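Local coordinates for extracellular solute-binding protein family 5 (Brucella melitensis, PDB 4ONY), which probably binds peptides or related solutes in the periplasm and delivers them to an ABC transporter for import across the inner membrane, at residues Gly72-Asn75 with Gly80-Val83; Arg282-Tyr287 with Leu344-Tyr349. All coordinates share one frame; numbering follows the deposited sequence.

Contact 1: residues Gly72-Asn75 with Gly80-Val83; sequences GLYN and GNMV
The ring of Y74 carries the side-chain amide of N81 over one face, with the two planes only 11° from parallel. OD1 of N81 comes closest, 3.7 Å from CD1 of Y74 at the ring's rim; the two side chains lie alongside and point the same way. F61 adds a second aromatic partner, meeting Y74 edge-to-face. OD1 of N81 also accepts the backbone N-H of N75; the modelled 2.5 Å from N of N75 is very short, and the exact length is doubtful. The first torsion of N81 (chi1 -53°) sets CG anti to its own carbonyl carbon and carries OD1 back toward the 72-75 loop.

Past this polar end the backbones take over. V83 N donates to L73 O over 3.3 Å, and M82 N makes a weak, longer bond to G72 O. The same G72 oxygen is covered by M82, whose CB sits 3.2 Å from it. Bent at chi3, the M82 chain also brings CE to 3.6 Å from CA of G72. On the apolar side L73 and V83 run alongside each other, CD2 of L73 touching CG2 of V83 at 3.8 Å.

The loop thus doubles back on itself between strand 46-52 and strand 88-90, without regular secondary structure in either segment. L73, M82 and V83 all rest on Y229 of strand 226-231, while M82 and V83 bond through the backbone to Y216 and G214. L73 also touches V218, which settles this loop against the four-stranded mixed sheet at its 216-222 and 226-231 strands.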
ATOM      1  N   GLY A  72      -8.699  10.199 -10.302  1.00 16.03           N
ATOM      2  CA  GLY A  72      -7.778  11.129 -10.945  1.00 16.42           C
ATOM      3  C   GLY A  72      -7.742  12.520 -10.294  1.00 16.80           C
ATOM      4  O   GLY A  72      -6.855  13.314 -10.608  1.00 18.37           O
ATOM      5  N   LEU A  73      -8.651  12.816  -9.386  1.00 15.31           N
ATOM      6  CA  LEU A  73      -8.747  14.159  -8.845  1.00 16.04           C
ATOM      7  C   LEU A  73      -7.675  14.423  -7.796  1.00 16.04           C
ATOM      8  O   LEU A  73      -7.030  15.479  -7.807  1.00 16.59           O
ATOM      9  CB  LEU A  73     -10.143  14.418  -8.265  1.00 15.85           C
ATOM     10  CG  LEU A  73     -11.278  14.333  -9.269  1.00 16.34           C
ATOM     11  CD1 LEU A  73     -12.613  14.203  -8.539  1.00 17.13           C
ATOM     12  CD2 LEU A  73     -11.302  15.580 -10.147  1.00 16.95           C
ATOM     13  N   TYR A  74      -7.524  13.473  -6.885  1.00 15.71           N
ATOM     14  CA  TYR A  74      -6.681  13.612  -5.725  1.00 16.77           C
ATOM     15  C   TYR A  74      -6.393  12.205  -5.149  1.00 17.89           C
ATOM     16  O   TYR A  74      -7.256  11.344  -5.139  1.00 19.49           O
ATOM     17  CB  TYR A  74      -7.368  14.464  -4.654  1.00 16.62           C
ATOM     18  CG  TYR A  74      -6.518  14.648  -3.421  1.00 16.54           C
ATOM     19  CD1 TYR A  74      -5.468  15.553  -3.425  1.00 16.96           C
ATOM     20  CD2 TYR A  74      -6.732  13.898  -2.279  1.00 16.16           C
ATOM     21  CE1 TYR A  74      -4.680  15.747  -2.299  1.00 17.22           C
ATOM     22  CE2 TYR A  74      -5.936  14.048  -1.155  1.00 16.49           C
ATOM     23  CZ  TYR A  74      -4.901  14.975  -1.183  1.00 17.17           C
ATOM     24  OH  TYR A  74      -4.115  15.160  -0.098  1.00 17.80           O
ATOM     25  N   ASN A  75      -5.186  11.978  -4.699  1.00 20.17           N
ATOM     26  CA  ASN A  75      -4.807  10.691  -4.066  1.00 22.84           C
ATOM     27  C   ASN A  75      -5.062   9.454  -4.917  1.00 24.15           C
ATOM     28  O   ASN A  75      -5.581   8.442  -4.447  1.00 26.00           O
ATOM     29  CB  ASN A  75      -5.562  10.527  -2.736  1.00 23.57           C
ATOM     30  CG  ASN A  75      -4.987   9.391  -1.896  1.00 26.49           C
ATOM     31  OD1 ASN A  75      -3.839   9.004  -2.088  1.00 29.64           O
ATOM     32  ND2 ASN A  75      -5.792   8.829  -0.996  1.00 26.79           N
ATOM     33  N   GLY A  80      -1.972   9.859  -9.305  1.00 28.92           N
ATOM     34  CA  GLY A  80      -1.571  10.890  -8.353  1.00 29.67           C
ATOM     35  C   GLY A  80      -2.588  12.036  -8.278  1.00 29.95           C
ATOM     36  O   GLY A  80      -3.798  11.805  -8.403  1.00 28.69           O
ATOM     37  N   ASN A  81      -2.093  13.259  -8.106  1.00 24.94           N
ATOM     38  CA  ASN A  81      -2.968  14.398  -7.893  1.00 24.38           C
ATOM     39  C   ASN A  81      -3.055  15.283  -9.136  1.00 25.18           C
ATOM     40  O   ASN A  81      -2.318  16.252  -9.287  1.00 27.74           O
ATOM     41  CB  ASN A  81      -2.509  15.169  -6.634  1.00 24.38           C
ATOM     42  CG  ASN A  81      -2.376  14.272  -5.390  1.00 26.46           C
ATOM     43  OD1 ASN A  81      -3.114  13.278  -5.188  1.00 27.51           O
ATOM     44  ND2 ASN A  81      -1.429  14.606  -4.553  1.00 27.07           N
ATOM     45  N   MET A  82      -3.988  14.979 -10.034  1.00 24.80           N
ATOM     46  CA  MET A  82      -4.104  15.725 -11.278  1.00 23.21           C
ATOM     47  C   MET A  82      -4.850  17.075 -11.231  1.00 21.64           C
ATOM     48  O   MET A  82      -4.553  17.991 -12.049  1.00 20.99           O
ATOM     49  CB  MET A  82      -4.696  14.843 -12.354  1.00 24.79           C
ATOM     50  CG  MET A  82      -3.739  13.708 -12.754  1.00 26.34           C
ATOM     51  SD  MET A  82      -4.233  12.959 -14.301  1.00 31.75           S
ATOM     52  CE  MET A  82      -5.701  12.102 -13.705  1.00 28.80           C
ATOM     53  N   VAL A  83      -5.781  17.223 -10.291  1.00 18.42           N
ATOM     54  CA  VAL A  83      -6.540  18.464 -10.152  1.00 17.45           C
ATOM     55  C   VAL A  83      -6.171  19.198  -8.859  1.00 16.16           C
ATOM     56  O   VAL A  83      -5.768  20.354  -8.889  1.00 15.71           O
ATOM     57  CB  VAL A  83      -8.053  18.192 -10.202  1.00 17.73           C
ATOM     58  CG1 VAL A  83      -8.853  19.453  -9.920  1.00 17.57           C
ATOM     59  CG2 VAL A  83      -8.410  17.629 -11.580  1.00 18.36           C
TER

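Contact 2: residues Arg282-Tyr287 with Leu344-Tyr349; sequences RWEKLY and LFAGQY
W283 meets Q348 across this contact with the edge of its indole: OE1 of Q348 approaches CD1 of W283, near the ring plane, at a loose 4.2 Å. Ring and amide planes stand 51° apart. The indole also stacks on W567 of strand 566-571, which Q348 touches too, and takes a cation-pi contact from K299. One residue on, E284 supplies most of the helix side of the contact. Its CG, anti to the backbone N (chi1 166°), rests on CB of A346 at 3.8 Å. The chain then bends at chi2, leaving OE1 of E284 3.2 Å from NE2 of Q348, but the angle is too poor for a hydrogen bond.

One N-H of that Q348 NE2 goes to A346 O within its own turn, at 3.2 Å and from above the carbonyl plane, which ties the amide back over the turn. Q348 N also bonds to F345 O.

The contact is small, burying 156 Å² in all. It sets the last turn of helix 280-285 against a type I' beta turn, F345 to Q348, the connection from helix 337-344 into strand 350-351 of this family 5 solute-binding protein.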
ATOM      1  N   ARG A 282      -4.427 -15.271 -16.496  1.00 14.66           N
ATOM      2  CA  ARG A 282      -4.680 -14.420 -17.674  1.00 14.99           C
ATOM      3  C   ARG A 282      -3.371 -14.002 -18.343  1.00 14.53           C
ATOM      4  O   ARG A 282      -3.221 -14.099 -19.551  1.00 13.96           O
ATOM      5  CB  ARG A 282      -5.513 -13.173 -17.309  1.00 15.13           C
ATOM      6  CG  ARG A 282      -5.936 -12.320 -18.506  1.00 15.81           C
ATOM      7  CD  ARG A 282      -7.162 -11.433 -18.205  1.00 15.93           C
ATOM      8  NE  ARG A 282      -6.811 -10.571 -17.099  1.00 16.06           N
ATOM      9  CZ  ARG A 282      -7.637 -10.152 -16.156  1.00 15.85           C
ATOM     10  NH1 ARG A 282      -8.923 -10.437 -16.199  1.00 16.66           N
ATOM     11  NH2 ARG A 282      -7.158  -9.422 -15.192  1.00 14.95           N
ATOM     12  N   TRP A 283      -2.411 -13.546 -17.550  1.00 14.11           N
ATOM     13  CA  TRP A 283      -1.113 -13.139 -18.096  1.00 14.29           C
ATOM     14  C   TRP A 283      -0.453 -14.291 -18.880  1.00 15.77           C
ATOM     15  O   TRP A 283       0.075 -14.097 -19.937  1.00 15.59           O
ATOM     16  CB  TRP A 283      -0.208 -12.722 -16.959  1.00 13.95           C
ATOM     17  CG  TRP A 283       1.131 -12.038 -17.366  1.00 13.83           C
ATOM     18  CD1 TRP A 283       2.385 -12.565 -17.202  1.00 13.91           C
ATOM     19  CD2 TRP A 283       1.319 -10.740 -17.933  1.00 13.25           C
ATOM     20  NE1 TRP A 283       3.328 -11.676 -17.611  1.00 13.64           N
ATOM     21  CE2 TRP A 283       2.713 -10.542 -18.068  1.00 13.49           C
ATOM     22  CE3 TRP A 283       0.467  -9.723 -18.319  1.00 13.25           C
ATOM     23  CZ2 TRP A 283       3.264  -9.348 -18.567  1.00 13.26           C
ATOM     24  CZ3 TRP A 283       1.019  -8.526 -18.820  1.00 12.96           C
ATOM     25  CH2 TRP A 283       2.405  -8.354 -18.927  1.00 12.86           C
ATOM     26  N   GLU A 284      -0.530 -15.497 -18.337  1.00 17.90           N
ATOM     27  CA  GLU A 284       0.126 -16.656 -18.908  1.00 21.04           C
ATOM     28  C   GLU A 284      -0.591 -17.159 -20.147  1.00 21.10           C
ATOM     29  O   GLU A 284       0.054 -17.539 -21.074  1.00 21.43           O
ATOM     30  CB  GLU A 284       0.170 -17.768 -17.868  1.00 24.36           C
ATOM     31  CG  GLU A 284       0.526 -19.149 -18.374  1.00 29.09           C
ATOM     32  CD  GLU A 284       2.012 -19.258 -18.653  1.00 33.92           C
ATOM     33  OE1 GLU A 284       2.749 -18.418 -18.079  1.00 36.49           O
ATOM     34  OE2 GLU A 284       2.414 -20.178 -19.422  1.00 39.55           O
ATOM     35  N   LYS A 285      -1.917 -17.123 -20.151  1.00 19.98           N
ATOM     36  CA  LYS A 285      -2.732 -17.802 -21.164  1.00 20.81           C
ATOM     37  C   LYS A 285      -3.352 -16.904 -22.231  1.00 19.51           C
ATOM     38  O   LYS A 285      -3.532 -17.343 -23.366  1.00 18.73           O
ATOM     39  CB  LYS A 285      -3.923 -18.485 -20.470  1.00 21.51           C
ATOM     40  CG  LYS A 285      -3.516 -19.597 -19.539  1.00 22.74           C
ATOM     41  CD  LYS A 285      -2.895 -20.744 -20.301  1.00 24.41           C
ATOM     42  CE  LYS A 285      -2.852 -22.006 -19.456  1.00 25.78           C
ATOM     43  NZ  LYS A 285      -2.395 -23.171 -20.267  1.00 27.33           N
ATOM     44  N   LEU A 286      -3.795 -15.702 -21.841  1.00 17.91           N
ATOM     45  CA  LEU A 286      -4.738 -14.961 -22.674  1.00 18.13           C
ATOM     46  C   LEU A 286      -4.161 -13.820 -23.458  1.00 17.78           C
ATOM     47  O   LEU A 286      -4.916 -13.050 -24.064  1.00 17.75           O
ATOM     48  CB  LEU A 286      -5.970 -14.506 -21.854  1.00 18.61           C
ATOM     49  CG  LEU A 286      -6.780 -15.642 -21.199  1.00 19.57           C
ATOM     50  CD1 LEU A 286      -8.006 -15.134 -20.437  1.00 20.04           C
ATOM     51  CD2 LEU A 286      -7.203 -16.678 -22.217  1.00 20.73           C
ATOM     52  N   TYR A 287      -2.833 -13.710 -23.513  1.00 17.10           N
ATOM     53  CA  TYR A 287      -2.208 -12.689 -24.327  1.00 17.06           C
ATOM     54  C   TYR A 287      -1.648 -13.315 -25.605  1.00 17.89           C
ATOM     55  O   TYR A 287      -0.612 -12.910 -26.110  1.00 17.98           O
ATOM     56  CB  TYR A 287      -1.123 -11.940 -23.531  1.00 16.29           C
ATOM     57  CG  TYR A 287      -1.665 -11.008 -22.462  1.00 15.13           C
ATOM     58  CD1 TYR A 287      -2.143 -11.498 -21.270  1.00 15.08           C
ATOM     59  CD2 TYR A 287      -1.705  -9.624 -22.648  1.00 15.12           C
ATOM     60  CE1 TYR A 287      -2.650 -10.641 -20.302  1.00 14.68           C
ATOM     61  CE2 TYR A 287      -2.207  -8.772 -21.678  1.00 14.40           C
ATOM     62  CZ  TYR A 287      -2.654  -9.289 -20.496  1.00 14.22           C
ATOM     63  OH  TYR A 287      -3.163  -8.469 -19.501  1.00 14.17           O
ATOM     64  N   LEU A 344      -1.713 -24.762  -9.815  1.00 21.89           N
ATOM     65  CA  LEU A 344      -2.830 -23.820  -9.797  1.00 22.10           C
ATOM     66  C   LEU A 344      -2.513 -22.470 -10.466  1.00 23.07           C
ATOM     67  O   LEU A 344      -3.415 -21.819 -10.988  1.00 23.15           O
ATOM     68  CB  LEU A 344      -3.238 -23.525  -8.350  1.00 22.31           C
ATOM     69  CG  LEU A 344      -3.512 -24.723  -7.400  1.00 21.92           C
ATOM     70  CD1 LEU A 344      -3.993 -24.213  -6.044  1.00 22.38           C
ATOM     71  CD2 LEU A 344      -4.542 -25.671  -7.984  1.00 22.99           C
ATOM     72  N   PHE A 345      -1.244 -22.049 -10.436  1.00 21.57           N
ATOM     73  CA  PHE A 345      -0.855 -20.669 -10.756  1.00 21.28           C
ATOM     74  C   PHE A 345       0.209 -20.553 -11.864  1.00 20.69           C
ATOM     75  O   PHE A 345       0.826 -19.509 -12.018  1.00 21.17           O
ATOM     76  CB  PHE A 345      -0.352 -19.971  -9.471  1.00 20.67           C
ATOM     77  CG  PHE A 345      -1.345 -20.006  -8.345  1.00 20.65           C
ATOM     78  CD1 PHE A 345      -2.680 -19.652  -8.557  1.00 21.12           C
ATOM     79  CD2 PHE A 345      -0.956 -20.412  -7.068  1.00 20.71           C
ATOM     80  CE1 PHE A 345      -3.605 -19.689  -7.528  1.00 21.10           C
ATOM     81  CE2 PHE A 345      -1.879 -20.422  -6.021  1.00 20.18           C
ATOM     82  CZ  PHE A 345      -3.197 -20.061  -6.249  1.00 20.41           C
ATOM     83  N   ALA A 346       0.383 -21.619 -12.632  1.00 20.21           N
ATOM     84  CA  ALA A 346       1.262 -21.636 -13.808  1.00 20.33           C
ATOM     85  C   ALA A 346       2.678 -21.156 -13.461  1.00 19.81           C
ATOM     86  O   ALA A 346       3.353 -20.553 -14.290  1.00 19.07           O
ATOM     87  CB  ALA A 346       0.658 -20.798 -14.942  1.00 20.62           C
ATOM     88  N   GLY A 347       3.107 -21.387 -12.214  1.00 18.94           N
ATOM     89  CA  GLY A 347       4.445 -21.024 -11.801  1.00 18.40           C
ATOM     90  C   GLY A 347       4.707 -19.541 -11.641  1.00 18.17           C
ATOM     91  O   GLY A 347       5.848 -19.151 -11.442  1.00 18.02           O
ATOM     92  N   GLN A 348       3.685 -18.712 -11.662  1.00 18.22           N
ATOM     93  CA  GLN A 348       3.927 -17.249 -11.737  1.00 18.88           C
ATOM     94  C   GLN A 348       4.226 -16.578 -10.425  1.00 18.07           C
ATOM     95  O   GLN A 348       4.827 -15.475 -10.418  1.00 17.55           O
ATOM     96  CB  GLN A 348       2.723 -16.512 -12.317  1.00 19.51           C
ATOM     97  CG  GLN A 348       2.410 -16.874 -13.738  1.00 21.08           C
ATOM     98  CD  GLN A 348       3.561 -16.546 -14.655  1.00 22.42           C
ATOM     99  OE1 GLN A 348       4.044 -15.443 -14.697  1.00 21.52           O
ATOM    100  NE2 GLN A 348       4.063 -17.556 -15.313  1.00 25.01           N
ATOM    101  N   TYR A 349       3.845 -17.221  -9.317  1.00 16.98           N
ATOM    102  CA  TYR A 349       4.053 -16.616  -8.023  1.00 16.48           C
ATOM    103  C   TYR A 349       5.436 -16.948  -7.434  1.00 16.95           C
ATOM    104  O   TYR A 349       6.139 -17.863  -7.887  1.00 16.75           O
ATOM    105  CB  TYR A 349       2.975 -17.044  -7.029  1.00 16.43           C
ATOM    106  CG  TYR A 349       1.606 -16.446  -7.190  1.00 16.75           C
ATOM    107  CD1 TYR A 349       1.394 -15.111  -7.003  1.00 17.37           C
ATOM    108  CD2 TYR A 349       0.510 -17.236  -7.464  1.00 17.70           C
ATOM    109  CE1 TYR A 349       0.143 -14.536  -7.124  1.00 17.76           C
ATOM    110  CE2 TYR A 349      -0.743 -16.694  -7.578  1.00 18.05           C
ATOM    111  CZ  TYR A 349      -0.915 -15.345  -7.411  1.00 18.14           C
ATOM    112  OH  TYR A 349      -2.145 -14.829  -7.524  1.00 18.92           O
TER

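Contact 1 closes before contact 2 opens along the chain, and the two do not touch: their centres are 32 Å apart and their nearest atoms about 20 Å. They share no sheet. Residues 72-75 and 80-83 pack on the four-stranded mixed sheet, whose strands 216-222, 226-231 and 251-257 also contribute to the pocket seen around the bound glycol ether. In contact 2, residues 344-349 lead into the edge strand of the six-stranded mixed sheet, and helix 280-285 follows strand 274-277. Their attachment to different sheets fits the two-lobed build of solute-binding proteins: contact 1 is internal to one lobe, whereas contact 2 probably lies near the passage between lobes.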